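Local coordinates for protein MdcA (Pseudomonas aeruginosa, PDB 5VIT) that probably acts as the acyl-carrier-protein transferase of malonate decarboxylase, exchanging the acetyl group on the carrier for malonate, at residues 56-59 with 60-63; 111-114 with 115-118; 437-440 with 441-445. One frame throughout, in Å; residues are numbered along the deposited sequence.

The three contacts follow one another along the chain, and each is local. Contacts 1 and 2 lie in connections that follow two strands of one parallel sheet: residues 56-63 lead from strand 52-55 to helix 64-70, and residues 111-118 from strand 102-107 into helix 114-122. Their centres are about 17 Å apart, with nearest atoms about 8 Å apart. Contact 3, residues 437-445, is a helix in the connection between strands 416-420 and 461-464, neighbours in the mixed sheet. Its centre is about 15 Å from contact 2 but about 28 Å from contact 1. The set therefore runs from a buried turn, where a malonate ion is bound, to more exposed helical surface; none of the three touches another.

Contact 1: residues 56-59 with 60-63; sequences EGNN and QKQA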
ATOM      1  N   GLU A  56      44.864   4.265  -1.401  1.00 28.99           N
ATOM      2  CA  GLU A  56      43.686   4.805  -0.760  1.00 31.04           C
ATOM      3  C   GLU A  56      43.004   5.801  -1.650  1.00 40.78           C
ATOM      4  O   GLU A  56      43.407   6.970  -1.808  1.00 36.82           O
ATOM      5  CB  GLU A  56      44.003   5.405   0.597  1.00 31.92           C
ATOM      6  CG  GLU A  56      43.901   4.331   1.659  1.00 31.80           C
ATOM      7  CD  GLU A  56      44.051   4.852   3.060  1.00 31.47           C
ATOM      8  OE1 GLU A  56      44.442   6.028   3.233  1.00 32.88           O
ATOM      9  OE2 GLU A  56      43.791   4.068   3.986  1.00 33.17           O
ATOM     10  N   GLY A  57      42.051   5.205  -2.351  1.00 41.46           N
ATOM     11  CA  GLY A  57      40.782   5.780  -2.656  1.00 37.20           C
ATOM     12  C   GLY A  57      39.913   5.040  -1.652  1.00 35.13           C
ATOM     13  O   GLY A  57      39.466   3.898  -1.875  1.00 33.07           O
ATOM     14  N   ASN A  58      39.743   5.672  -0.501  1.00 29.63           N
ATOM     15  CA  ASN A  58      38.670   5.320   0.404  1.00 32.20           C
ATOM     16  C   ASN A  58      37.455   6.115  -0.075  1.00 28.45           C
ATOM     17  O   ASN A  58      37.569   6.868  -1.034  1.00 29.50           O
ATOM     18  CB  ASN A  58      39.066   5.617   1.852  1.00 27.15           C
ATOM     19  CG  ASN A  58      40.247   4.767   2.294  1.00 31.51           C
ATOM     20  OD1 ASN A  58      40.632   3.841   1.582  1.00 35.57           O
ATOM     21  ND2 ASN A  58      40.822   5.063   3.455  1.00 29.99           N
ATOM     22  N   ASN A  59      36.296   5.917   0.534  1.00 27.04           N
ATOM     23  CA  ASN A  59      35.132   6.693   0.145  1.00 31.71           C
ATOM     24  C   ASN A  59      35.375   8.194   0.288  1.00 29.59           C
ATOM     25  O   ASN A  59      34.947   8.982  -0.558  1.00 28.71           O
ATOM     26  CB  ASN A  59      33.906   6.299   0.966  1.00 25.91           C
ATOM     27  CG  ASN A  59      33.222   5.065   0.437  1.00 28.73           C
ATOM     28  OD1 ASN A  59      33.496   4.602  -0.680  1.00 26.22           O
ATOM     29  ND2 ASN A  59      32.300   4.532   1.230  1.00 27.23           N
ATOM     30  N   GLN A  60      36.074   8.587   1.347  1.00 28.01           N
ATOM     31  CA  GLN A  60      36.283  10.004   1.615  1.00 28.46           C
ATOM     32  C   GLN A  60      37.770  10.383   1.563  1.00 33.79           C
ATOM     33  O   GLN A  60      38.187  11.190   0.729  1.00 35.37           O
ATOM     34  CB  GLN A  60      35.652  10.356   2.965  1.00 27.48           C
ATOM     35  CG  GLN A  60      34.129  10.132   2.985  1.00 24.93           C
ATOM     36  CD  GLN A  60      33.637   9.113   4.042  1.00 31.00           C
ATOM     37  OE1 GLN A  60      34.381   8.232   4.496  1.00 26.10           O
ATOM     38  NE2 GLN A  60      32.362   9.242   4.428  1.00 27.60           N
ATOM     39  N   LYS A  61      38.564   9.777   2.436  1.00 31.42           N
ATOM     40  CA  LYS A  61      40.006   9.991   2.483  1.00 29.66           C
ATOM     41  C   LYS A  61      40.729   9.566   1.185  1.00 32.87           C
ATOM     42  O   LYS A  61      40.600   8.423   0.743  1.00 33.58           O
ATOM     43  CB  LYS A  61      40.579   9.217   3.680  1.00 26.94           C
ATOM     44  CG  LYS A  61      41.927   9.697   4.176  1.00 31.85           C
ATOM     45  CD  LYS A  61      42.956   8.586   4.271  1.00 39.29           C
ATOM     46  CE  LYS A  61      42.551   7.470   5.231  1.00 32.25           C
ATOM     47  NZ  LYS A  61      43.129   7.607   6.575  1.00 28.22           N
ATOM     48  N   GLN A  62      41.491  10.476   0.575  1.00 29.55           N
ATOM     49  CA  GLN A  62      42.338  10.113  -0.569  1.00 29.69           C
ATOM     50  C   GLN A  62      43.809  10.332  -0.220  1.00 34.88           C
ATOM     51  O   GLN A  62      44.177  11.403   0.286  1.00 34.93           O
ATOM     52  CB  GLN A  62      41.993  10.928  -1.828  1.00 33.65           C
ATOM     53  CG  GLN A  62      40.517  11.027  -2.149  1.00 33.82           C
ATOM     54  CD  GLN A  62      39.887   9.674  -2.411  1.00 34.99           C
ATOM     55  OE1 GLN A  62      40.399   8.882  -3.211  1.00 32.59           O
ATOM     56  NE2 GLN A  62      38.776   9.393  -1.725  1.00 29.24           N
ATOM     57  N   ALA A  63      44.650   9.333  -0.485  1.00 32.73           N
ATOM     58  CA  ALA A  63      46.101   9.532  -0.436  1.00 34.39           C
ATOM     59  C   ALA A  63      46.566  10.133  -1.768  1.00 37.26           C
ATOM     60  O   ALA A  63      47.294   9.494  -2.538  1.00 33.00           O
ATOM     61  CB  ALA A  63      46.825   8.219  -0.155  1.00 29.87           C
TER
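E56 and A63 are joined at the open end of a hairpin-like turn that leads from strand 52-55 of the parallel sheet into helix 64-70, with A63 at that helix's N-cap position. Backbone bonds close the turn: A63 N gives its hydrogen to E56 O (3.0 Å), and N58 N to K61 O (3.1 Å). Between them G57 and Q62 form a single antiparallel bridge, a non-hydrogen-bonded pair.

The side chains of E56, N58 and K61 gather on one face of the turn. N58 ND2 meets E56 OE2 at 3.2 Å from above the carboxylate plane, while K61 runs alongside N58 and lays its CE 3.1 Å from E56 OE1. The ion pair itself is long, K61 NZ to E56 OE1 3.9 Å; the ammonium is gripped instead by S168 O, A153 O and T172 OG1. E56 OE1 also accepts from A153 N, and E56 OE2 bonds T172 OG1. At the tip, N59 ND2 bonds a malonate ion, probably from the crystallisation liquor.

The Q62 amide closes the other side. With the chain bent at chi2 (-61°), it folds back over the turn, Q62 OE1 coming 3.2 Å from G57 CA. Q62 NE2 is shared between N58 O (2.9 Å) and Q60 O (3.1 Å).

Contact 2: residues 111-114 with 115-118; sequences GPQS and LRIG
Q113 meets I117 where the chain closes its first helical turn: I117 N gives its hydrogen to Q113 O at 2.9 Å, with an angle of 162° at the hydrogen. Round that same carbonyl oxygen the carbons are close, I117 CG1 at 3.6 Å from Q113 O and R116 CB also at 3.6 Å from it. This is the tight part. I117 is buried, and L94 of helix 91-98 packs against it and against Q113. The next bond is slacker, since G118 N reaches S114 O only weakly, at 3.5 Å. Q113 holds the N-cap position of helix 114-122, the helix of the beta-alpha-beta unit that joins strand 102-107 to its parallel neighbour 127-131. The Q113 and R116 side chains run side by side in the same direction, their flat ends turned 51° apart. R116 leaves with CG opposite its own backbone N (chi1 -170°) and stays extended to NE, which carries the guanidinium past the glutamine to a salt bridge with D95 and a hydrogen bond to P91 O. On the outer side things are looser: P112 and L115 are exposed, and L115 leans on R375.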
ATOM      1  N   GLY A 111      32.347   6.271  -8.833  1.00 50.48           N
ATOM      2  CA  GLY A 111      31.241   7.194  -8.930  1.00 55.75           C
ATOM      3  C   GLY A 111      31.263   7.851 -10.284  1.00 68.08           C
ATOM      4  O   GLY A 111      30.574   7.389 -11.207  1.00 71.28           O
ATOM      5  N   PRO A 112      32.067   8.928 -10.411  1.00 73.65           N
ATOM      6  CA  PRO A 112      32.212   9.703 -11.654  1.00 77.22           C
ATOM      7  C   PRO A 112      32.905   8.910 -12.779  1.00 75.68           C
ATOM      8  O   PRO A 112      32.392   8.846 -13.909  1.00 75.59           O
ATOM      9  CB  PRO A 112      33.054  10.911 -11.212  1.00 76.34           C
ATOM     10  CG  PRO A 112      33.802  10.439  -9.983  1.00 66.29           C
ATOM     11  CD  PRO A 112      32.869   9.488  -9.302  1.00 65.55           C
ATOM     12  N   GLN A 113      34.032   8.282 -12.446  1.00 71.62           N
ATOM     13  CA  GLN A 113      34.843   7.540 -13.407  1.00 68.86           C
ATOM     14  C   GLN A 113      34.151   6.316 -14.025  1.00 61.59           C
ATOM     15  O   GLN A 113      34.812   5.521 -14.692  1.00 57.44           O
ATOM     16  CB  GLN A 113      36.143   7.078 -12.733  1.00 66.29           C
ATOM     17  CG  GLN A 113      36.987   8.138 -12.004  1.00 60.25           C
ATOM     18  CD  GLN A 113      37.769   9.048 -12.955  1.00 71.52           C
ATOM     19  OE1 GLN A 113      38.250  10.112 -12.550  1.00 71.80           O
ATOM     20  NE2 GLN A 113      37.820   8.677 -14.243  1.00 73.20           N
ATOM     21  N   SER A 114      32.844   6.160 -13.796  1.00 63.18           N
ATOM     22  CA  SER A 114      32.088   4.990 -14.268  1.00 61.90           C
ATOM     23  C   SER A 114      32.221   4.804 -15.787  1.00 60.25           C
ATOM     24  O   SER A 114      32.450   3.678 -16.275  1.00 55.31           O
ATOM     25  CB  SER A 114      30.604   5.104 -13.869  1.00 58.23           C
ATOM     26  OG  SER A 114      29.982   6.237 -14.478  1.00 67.92           O
ATOM     27  N   LEU A 115      32.099   5.910 -16.524  1.00 55.61           N
ATOM     28  CA  LEU A 115      32.299   5.893 -17.969  1.00 49.63           C
ATOM     29  C   LEU A 115      33.748   5.570 -18.343  1.00 44.79           C
ATOM     30  O   LEU A 115      34.002   4.732 -19.209  1.00 44.19           O
ATOM     31  CB  LEU A 115      31.888   7.231 -18.572  1.00 53.54           C
ATOM     32  CG  LEU A 115      31.255   7.193 -19.965  1.00 56.45           C
ATOM     33  CD1 LEU A 115      29.988   6.333 -19.970  1.00 49.19           C
ATOM     34  CD2 LEU A 115      30.945   8.607 -20.444  1.00 51.16           C
ATOM     35  N   ARG A 116      34.695   6.216 -17.673  1.00 43.45           N
ATOM     36  CA  ARG A 116      36.101   6.048 -18.010  1.00 44.97           C
ATOM     37  C   ARG A 116      36.595   4.606 -17.813  1.00 49.12           C
ATOM     38  O   ARG A 116      37.364   4.095 -18.634  1.00 45.39           O
ATOM     39  CB  ARG A 116      36.966   7.022 -17.203  1.00 49.52           C
ATOM     40  CG  ARG A 116      38.405   7.067 -17.690  1.00 46.49           C
ATOM     41  CD  ARG A 116      39.097   8.348 -17.309  1.00 46.27           C
ATOM     42  NE  ARG A 116      40.491   8.330 -17.743  1.00 49.65           N
ATOM     43  CZ  ARG A 116      41.501   8.843 -17.043  1.00 48.58           C
ATOM     44  NH1 ARG A 116      41.269   9.426 -15.874  1.00 45.88           N
ATOM     45  NH2 ARG A 116      42.743   8.774 -17.511  1.00 46.56           N
ATOM     46  N   ILE A 117      36.138   3.945 -16.748  1.00 45.77           N
ATOM     47  CA  ILE A 117      36.536   2.568 -16.477  1.00 45.94           C
ATOM     48  C   ILE A 117      36.061   1.653 -17.599  1.00 47.00           C
ATOM     49  O   ILE A 117      36.828   0.819 -18.089  1.00 47.11           O
ATOM     50  CB  ILE A 117      35.994   2.075 -15.119  1.00 47.36           C
ATOM     51  CG1 ILE A 117      36.862   2.632 -13.987  1.00 45.21           C
ATOM     52  CG2 ILE A 117      35.985   0.562 -15.069  1.00 38.47           C
ATOM     53  CD1 ILE A 117      36.315   2.396 -12.600  1.00 39.81           C
ATOM     54  N   GLY A 118      34.813   1.829 -18.021  1.00 42.88           N
ATOM     55  CA  GLY A 118      34.299   1.119 -19.181  1.00 46.46           C
ATOM     56  C   GLY A 118      35.115   1.410 -20.434  1.00 48.73           C
ATOM     57  O   GLY A 118      35.460   0.503 -21.186  1.00 42.30           O
TER

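Contact 3: residues 437-440 with 441-445; sequences DALE and VARQT
Helix 437-445 lies in the connection between the neighbouring parallel strands 416-420 and 461-464 of the mixed sheet, and the contact is made within this one helix, at the i to i+3 and i to i+4 spacings, where E440 reaches both R443 and Q444. The backbone is regular alpha helix: V441 N bonds D437 O at 3.1 Å, and the step repeats through Q444 N, which bonds E440 O at 2.9 Å, to T445 N on V441 O. On the inner side V441 is buried, its CG2 3.5 Å from D437 O and its side chain against V371 and M447. D437 OD2 accepts from R373 N.

The outer side carries the polar group. With R443 CG beside its own backbone N (chi1 -58°), R443 CG passes 3.3 Å from L439 O; the extended chain beyond then runs back along the helix and lays one guanidinium face over L439 CB. E440 approaches at the guanidinium edge, the two side chains crossing at about a right angle. NH1 of R443 bonds OE2 of E440 at 2.8 Å in a salt bridge, on the anti side and tilted 25° from the carboxylate plane; R435, a like charge, is also near NH1. The second carboxylate oxygen serves the glutamine: Q444 NE2 meets E440 OE1 at 2.8 Å, nearly along its C-O bond, with an angle of 165° at the hydrogen.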
ATOM      1  N   ASP A 437      20.323  -3.368 -17.504  1.00 32.15           N
ATOM      2  CA  ASP A 437      21.474  -3.055 -18.334  1.00 33.32           C
ATOM      3  C   ASP A 437      22.641  -3.992 -18.016  1.00 33.48           C
ATOM      4  O   ASP A 437      23.435  -4.336 -18.896  1.00 32.24           O
ATOM      5  CB  ASP A 437      21.916  -1.603 -18.116  1.00 34.32           C
ATOM      6  CG  ASP A 437      21.083  -0.608 -18.888  1.00 33.68           C
ATOM      7  OD1 ASP A 437      19.933  -0.940 -19.244  1.00 34.70           O
ATOM      8  OD2 ASP A 437      21.586   0.516 -19.130  1.00 38.55           O
ATOM      9  N   ALA A 438      22.732  -4.397 -16.749  1.00 34.63           N
ATOM     10  CA  ALA A 438      23.848  -5.216 -16.262  1.00 33.46           C
ATOM     11  C   ALA A 438      24.070  -6.509 -17.057  1.00 32.70           C
ATOM     12  O   ALA A 438      25.194  -7.018 -17.106  1.00 32.35           O
ATOM     13  CB  ALA A 438      23.637  -5.547 -14.793  1.00 24.99           C
ATOM     14  N   LEU A 439      23.008  -7.049 -17.653  1.00 29.39           N
ATOM     15  CA  LEU A 439      23.121  -8.290 -18.425  1.00 36.61           C
ATOM     16  C   LEU A 439      24.021  -8.100 -19.646  1.00 37.45           C
ATOM     17  O   LEU A 439      24.970  -8.866 -19.848  1.00 31.63           O
ATOM     18  CB  LEU A 439      21.744  -8.792 -18.862  1.00 39.06           C
ATOM     19  CG  LEU A 439      20.841  -9.273 -17.726  1.00 41.86           C
ATOM     20  CD1 LEU A 439      19.630  -9.975 -18.296  1.00 44.54           C
ATOM     21  CD2 LEU A 439      21.609 -10.217 -16.861  1.00 37.54           C
ATOM     22  N   GLU A 440      23.732  -7.062 -20.434  1.00 38.25           N
ATOM     23  CA  GLU A 440      24.541  -6.726 -21.607  1.00 38.41           C
ATOM     24  C   GLU A 440      25.936  -6.244 -21.241  1.00 39.87           C
ATOM     25  O   GLU A 440      26.893  -6.524 -21.947  1.00 37.14           O
ATOM     26  CB  GLU A 440      23.846  -5.670 -22.457  1.00 38.09           C
ATOM     27  CG  GLU A 440      23.267  -6.233 -23.728  1.00 52.22           C
ATOM     28  CD  GLU A 440      24.303  -6.996 -24.548  1.00 51.65           C
ATOM     29  OE1 GLU A 440      25.361  -6.413 -24.888  1.00 50.62           O
ATOM     30  OE2 GLU A 440      24.054  -8.187 -24.840  1.00 51.78           O
ATOM     31  N   VAL A 441      26.062  -5.526 -20.134  1.00 37.31           N
ATOM     32  CA  VAL A 441      27.382  -5.125 -19.680  1.00 37.42           C
ATOM     33  C   VAL A 441      28.258  -6.358 -19.407  1.00 42.18           C
ATOM     34  O   VAL A 441      29.443  -6.386 -19.755  1.00 39.94           O
ATOM     35  CB  VAL A 441      27.294  -4.254 -18.433  1.00 35.11           C
ATOM     36  CG1 VAL A 441      28.681  -3.984 -17.871  1.00 34.88           C
ATOM     37  CG2 VAL A 441      26.596  -2.946 -18.782  1.00 36.78           C
ATOM     38  N   ALA A 442      27.666  -7.390 -18.818  1.00 38.53           N
ATOM     39  CA  ALA A 442      28.426  -8.593 -18.524  1.00 39.97           C
ATOM     40  C   ALA A 442      28.893  -9.245 -19.824  1.00 42.01           C
ATOM     41  O   ALA A 442      30.064  -9.648 -19.945  1.00 37.74           O
ATOM     42  CB  ALA A 442      27.611  -9.567 -17.692  1.00 29.57           C
ATOM     43  N   ARG A 443      27.986  -9.328 -20.795  1.00 33.39           N
ATOM     44  CA  ARG A 443      28.321  -9.930 -22.078  1.00 38.71           C
ATOM     45  C   ARG A 443      29.427  -9.133 -22.778  1.00 41.80           C
ATOM     46  O   ARG A 443      30.360  -9.721 -23.309  1.00 44.81           O
ATOM     47  CB  ARG A 443      27.078 -10.040 -22.968  1.00 40.25           C
ATOM     48  CG  ARG A 443      25.960 -10.857 -22.348  1.00 40.04           C
ATOM     49  CD  ARG A 443      24.878 -11.232 -23.351  1.00 43.90           C
ATOM     50  NE  ARG A 443      23.642 -11.674 -22.691  1.00 48.83           N
ATOM     51  CZ  ARG A 443      22.523 -10.946 -22.603  1.00 52.04           C
ATOM     52  NH1 ARG A 443      22.461  -9.731 -23.151  1.00 46.06           N
ATOM     53  NH2 ARG A 443      21.446 -11.436 -21.984  1.00 50.10           N
ATOM     54  N   GLN A 444      29.344  -7.805 -22.744  1.00 45.03           N
ATOM     55  CA  GLN A 444      30.351  -6.955 -23.387  1.00 44.15           C
ATOM     56  C   GLN A 444      31.688  -6.962 -22.657  1.00 47.62           C
ATOM     57  O   GLN A 444      32.732  -6.761 -23.273  1.00 49.90           O
ATOM     58  CB  GLN A 444      29.855  -5.511 -23.500  1.00 40.87           C
ATOM     59  CG  GLN A 444      28.554  -5.367 -24.260  1.00 45.17           C
ATOM     60  CD  GLN A 444      28.725  -5.555 -25.751  1.00 60.24           C
ATOM     61  OE1 GLN A 444      29.765  -5.201 -26.316  1.00 64.94           O
ATOM     62  NE2 GLN A 444      27.710  -6.126 -26.400  1.00 57.20           N
ATOM     63  N   THR A 445      31.654  -7.187 -21.347  1.00 45.70           N
ATOM     64  CA  THR A 445      32.847  -7.096 -20.505  1.00 44.39           C
ATOM     65  C   THR A 445      33.456  -8.488 -20.244  1.00 44.89           C
ATOM     66  O   THR A 445      34.585  -8.618 -19.768  1.00 44.87           O
ATOM     67  CB  THR A 445      32.493  -6.352 -19.178  1.00 46.44           C
ATOM     68  OG1 THR A 445      32.337  -4.957 -19.465  1.00 50.74           O
ATOM     69  CG2 THR A 445      33.557  -6.491 -18.116  1.00 54.83           C
TER